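Local coordinates for protein maleylpyruvate isomerase (Ralstonia sp., PDB 2V6K) that catalyses the glutathione-dependent isomerisation of maleylpyruvate to fumarylpyruvate in naphthalene degradation, working as a homodimeric zeta-class glutathione transferase, at residues A[73-78]-A[82-87]. Residues are numbered along the deposited sequence; the frame is centred on the assembly and turned at random.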
loop_
_atom_site.group_PDB
_atom_site.type_symbol
_atom_site.label_atom_id
_atom_site.label_comp_id
_atom_site.label_asym_id
_atom_site.label_seq_id
_atom_site.Cartn_x
_atom_site.Cartn_y
_atom_site.Cartn_z
ATOM N N TRP A 73 9.998 -1.997 9.881
ATOM C CA TRP A 73 11.382 -1.946 10.361
ATOM C C TRP A 73 11.451 -1.500 11.826
ATOM O O TRP A 73 12.154 -2.117 12.632
ATOM C CB TRP A 73 12.210 -1.055 9.428
ATOM C CG TRP A 73 13.643 -0.817 9.809
ATOM C CD1 TRP A 73 14.720 -1.592 9.490
ATOM C CD2 TRP A 73 14.155 0.297 10.550
ATOM N NE1 TRP A 73 15.872 -1.036 10.000
ATOM C CE2 TRP A 73 15.550 0.126 10.653
ATOM C CE3 TRP A 73 13.564 1.426 11.138
ATOM C CZ2 TRP A 73 16.369 1.037 11.330
ATOM C CZ3 TRP A 73 14.379 2.332 11.811
ATOM C CH2 TRP A 73 15.763 2.130 11.897
ATOM N N LEU A 74 10.706 -0.451 12.177
ATOM C CA LEU A 74 10.636 0.005 13.570
ATOM C C LEU A 74 10.141 -1.086 14.502
ATOM O O LEU A 74 10.669 -1.246 15.602
ATOM C CB LEU A 74 9.717 1.218 13.709
ATOM C CG LEU A 74 10.214 2.549 13.165
ATOM C CD1 LEU A 74 9.104 3.574 13.269
ATOM C CD2 LEU A 74 11.432 3.022 13.950
ATOM N N GLU A 75 9.126 -1.832 14.073
ATOM C CA GLU A 75 8.562 -2.890 14.903
ATOM C C GLU A 75 9.610 -3.949 15.240
ATOM O O GLU A 75 9.670 -4.433 16.373
ATOM C CB GLU A 75 7.344 -3.517 14.210
ATOM C CG GLU A 75 6.820 -4.787 14.869
ATOM C CD GLU A 75 6.265 -4.582 16.271
ATOM O OE1 GLU A 75 6.164 -3.426 16.747
ATOM O OE2 GLU A 75 5.918 -5.602 16.893
ATOM N N GLU A 76 10.446 -4.287 14.263
ATOM C CA GLU A 76 11.471 -5.312 14.444
ATOM C C GLU A 76 12.685 -4.781 15.213
ATOM O O GLU A 76 13.281 -5.498 16.022
ATOM C CB GLU A 76 11.880 -5.881 13.080
ATOM C CG GLU A 76 12.760 -7.127 13.138
ATOM C CD GLU A 76 14.182 -6.860 12.686
ATOM O OE1 GLU A 76 14.791 -5.876 13.158
ATOM O OE2 GLU A 76 14.693 -7.640 11.852
ATOM N N GLN A 77 13.041 -3.523 14.966
ATOM C CA GLN A 77 14.242 -2.917 15.544
ATOM C C GLN A 77 14.060 -2.471 16.988
ATOM O O GLN A 77 15.013 -2.502 17.775
ATOM C CB GLN A 77 14.692 -1.721 14.698
ATOM C CG GLN A 77 15.288 -2.102 13.350
ATOM C CD GLN A 77 16.673 -2.696 13.470
ATOM O OE1 GLN A 77 16.867 -3.894 13.267
ATOM N NE2 GLN A 77 17.645 -1.863 13.814
ATOM N N TYR A 78 12.843 -2.046 17.321
ATOM C CA TYR A 78 12.507 -1.513 18.634
ATOM C C TYR A 78 11.315 -2.298 19.159
ATOM O O TYR A 78 10.176 -1.900 18.958
ATOM C CB TYR A 78 12.164 -0.024 18.528
ATOM C CG TYR A 78 13.297 0.803 17.984
ATOM C CD1 TYR A 78 14.357 1.190 18.802
ATOM C CD2 TYR A 78 13.316 1.195 16.645
ATOM C CE1 TYR A 78 15.405 1.952 18.306
ATOM C CE2 TYR A 78 14.362 1.949 16.137
ATOM C CZ TYR A 78 15.400 2.325 16.973
ATOM O OH TYR A 78 16.435 3.080 16.477
ATOM N N ALA A 82 5.082 -3.688 21.495
ATOM C CA ALA A 82 4.797 -4.337 20.222
ATOM C C ALA A 82 3.645 -3.643 19.501
ATOM O O ALA A 82 2.599 -3.381 20.104
ATOM C CB ALA A 82 4.475 -5.803 20.435
ATOM N N LEU A 83 3.848 -3.346 18.220
ATOM C CA LEU A 83 2.789 -2.783 17.372
ATOM C C LEU A 83 2.169 -3.822 16.441
ATOM O O LEU A 83 1.247 -3.519 15.683
ATOM C CB LEU A 83 3.313 -1.591 16.571
ATOM C CG LEU A 83 3.891 -0.442 17.403
ATOM C CD1 LEU A 83 4.335 0.696 16.505
ATOM C CD2 LEU A 83 2.894 0.060 18.450
ATOM N N LEU A 84 2.681 -5.046 16.496
ATOM C CA LEU A 84 2.075 -6.171 15.793
ATOM C C LEU A 84 1.875 -7.310 16.772
ATOM O O LEU A 84 2.702 -7.508 17.660
ATOM C CB LEU A 84 2.960 -6.642 14.644
ATOM C CG LEU A 84 2.919 -5.775 13.388
ATOM C CD1 LEU A 84 3.970 -6.236 12.388
ATOM C CD2 LEU A 84 1.525 -5.803 12.755
ATOM N N PRO A 85 0.770 -8.060 16.630
ATOM C CA PRO A 85 0.600 -9.223 17.495
ATOM C C PRO A 85 1.563 -10.349 17.134
ATOM O O PRO A 85 2.209 -10.308 16.084
ATOM C CB PRO A 85 -0.856 -9.641 17.269
ATOM C CG PRO A 85 -1.278 -8.994 16.032
ATOM C CD PRO A 85 -0.359 -7.863 15.704
ATOM N N ALA A 86 1.653 -11.341 18.009
ATOM C CA ALA A 86 2.630 -12.412 17.868
ATOM C C ALA A 86 2.156 -13.564 16.985
ATOM O O ALA A 86 2.978 -14.314 16.454
ATOM C CB ALA A 86 3.035 -12.925 19.239
ATOM N N ASP A 87 0.840 -13.699 16.826
ATOM C CA ASP A 87 0.256 -14.834 16.107
ATOM C C ASP A 87 0.005 -14.506 14.641
ATOM O O ASP A 87 -0.320 -13.369 14.304
ATOM C CB ASP A 87 -1.038 -15.297 16.783
ATOM C CG ASP A 87 -2.123 -14.237 16.762
ATOM O OD1 ASP A 87 -1.922 -13.162 17.369
ATOM O OD2 ASP A 87 -3.177 -14.480 16.137
#
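Glu75 reaches from the last turns of helix 67-77 to the linker 82-87 and takes two successive backbone N-H groups with its carboxylate. Its CG lies anti to the backbone N (chi1 170°), which carries the chain off the helix. A bend at chi2 then presents both oxygens to the linker. Glu75 OE1 accepts from Leu83 N at 2.7 Å, with an N-H...O angle of 162°. The donor comes from the syn side of the carboxylate but sits 35° out of its plane. Glu75 OE2 accepts weakly from Leu84 N at 3.3 Å.

Carbon atoms of all three linker residues pack round the acid. Leu83 CB lies 3.4 Å from Glu75 OE1, and its side chain continues toward helix 12-24, where it packs on Leu23 and Lys24. Leu84 runs at a slant to the glutamate chain. Leu84 CD1 rests 4.0 Å from Glu75 CG, an apolar contact in which the methyl meets the methylene part of the acid. Leu84 also packs on Val94 and Arg95 of helix 88-104. Ala82 contributes its CB, 3.8 Å from Glu75 OE2.

Lys24 NZ forms a salt bridge with Glu75 OE1 and also a hydrogen bond with Tyr78 O, just past the helix end. OE1 is thus shared between Lys24 and Leu83 N.

The contact ties the end of the thioredoxin-like N-terminal domain to the linker that leads into the all-helical domain of the glutathione transferase fold. The nearby lysine and the two N-H groups would be expected to favour the charged carboxylate. One acidic side chain therefore joins helix 12-24, helix 67-77 and the interdomain linker, chiefly through polar bonds.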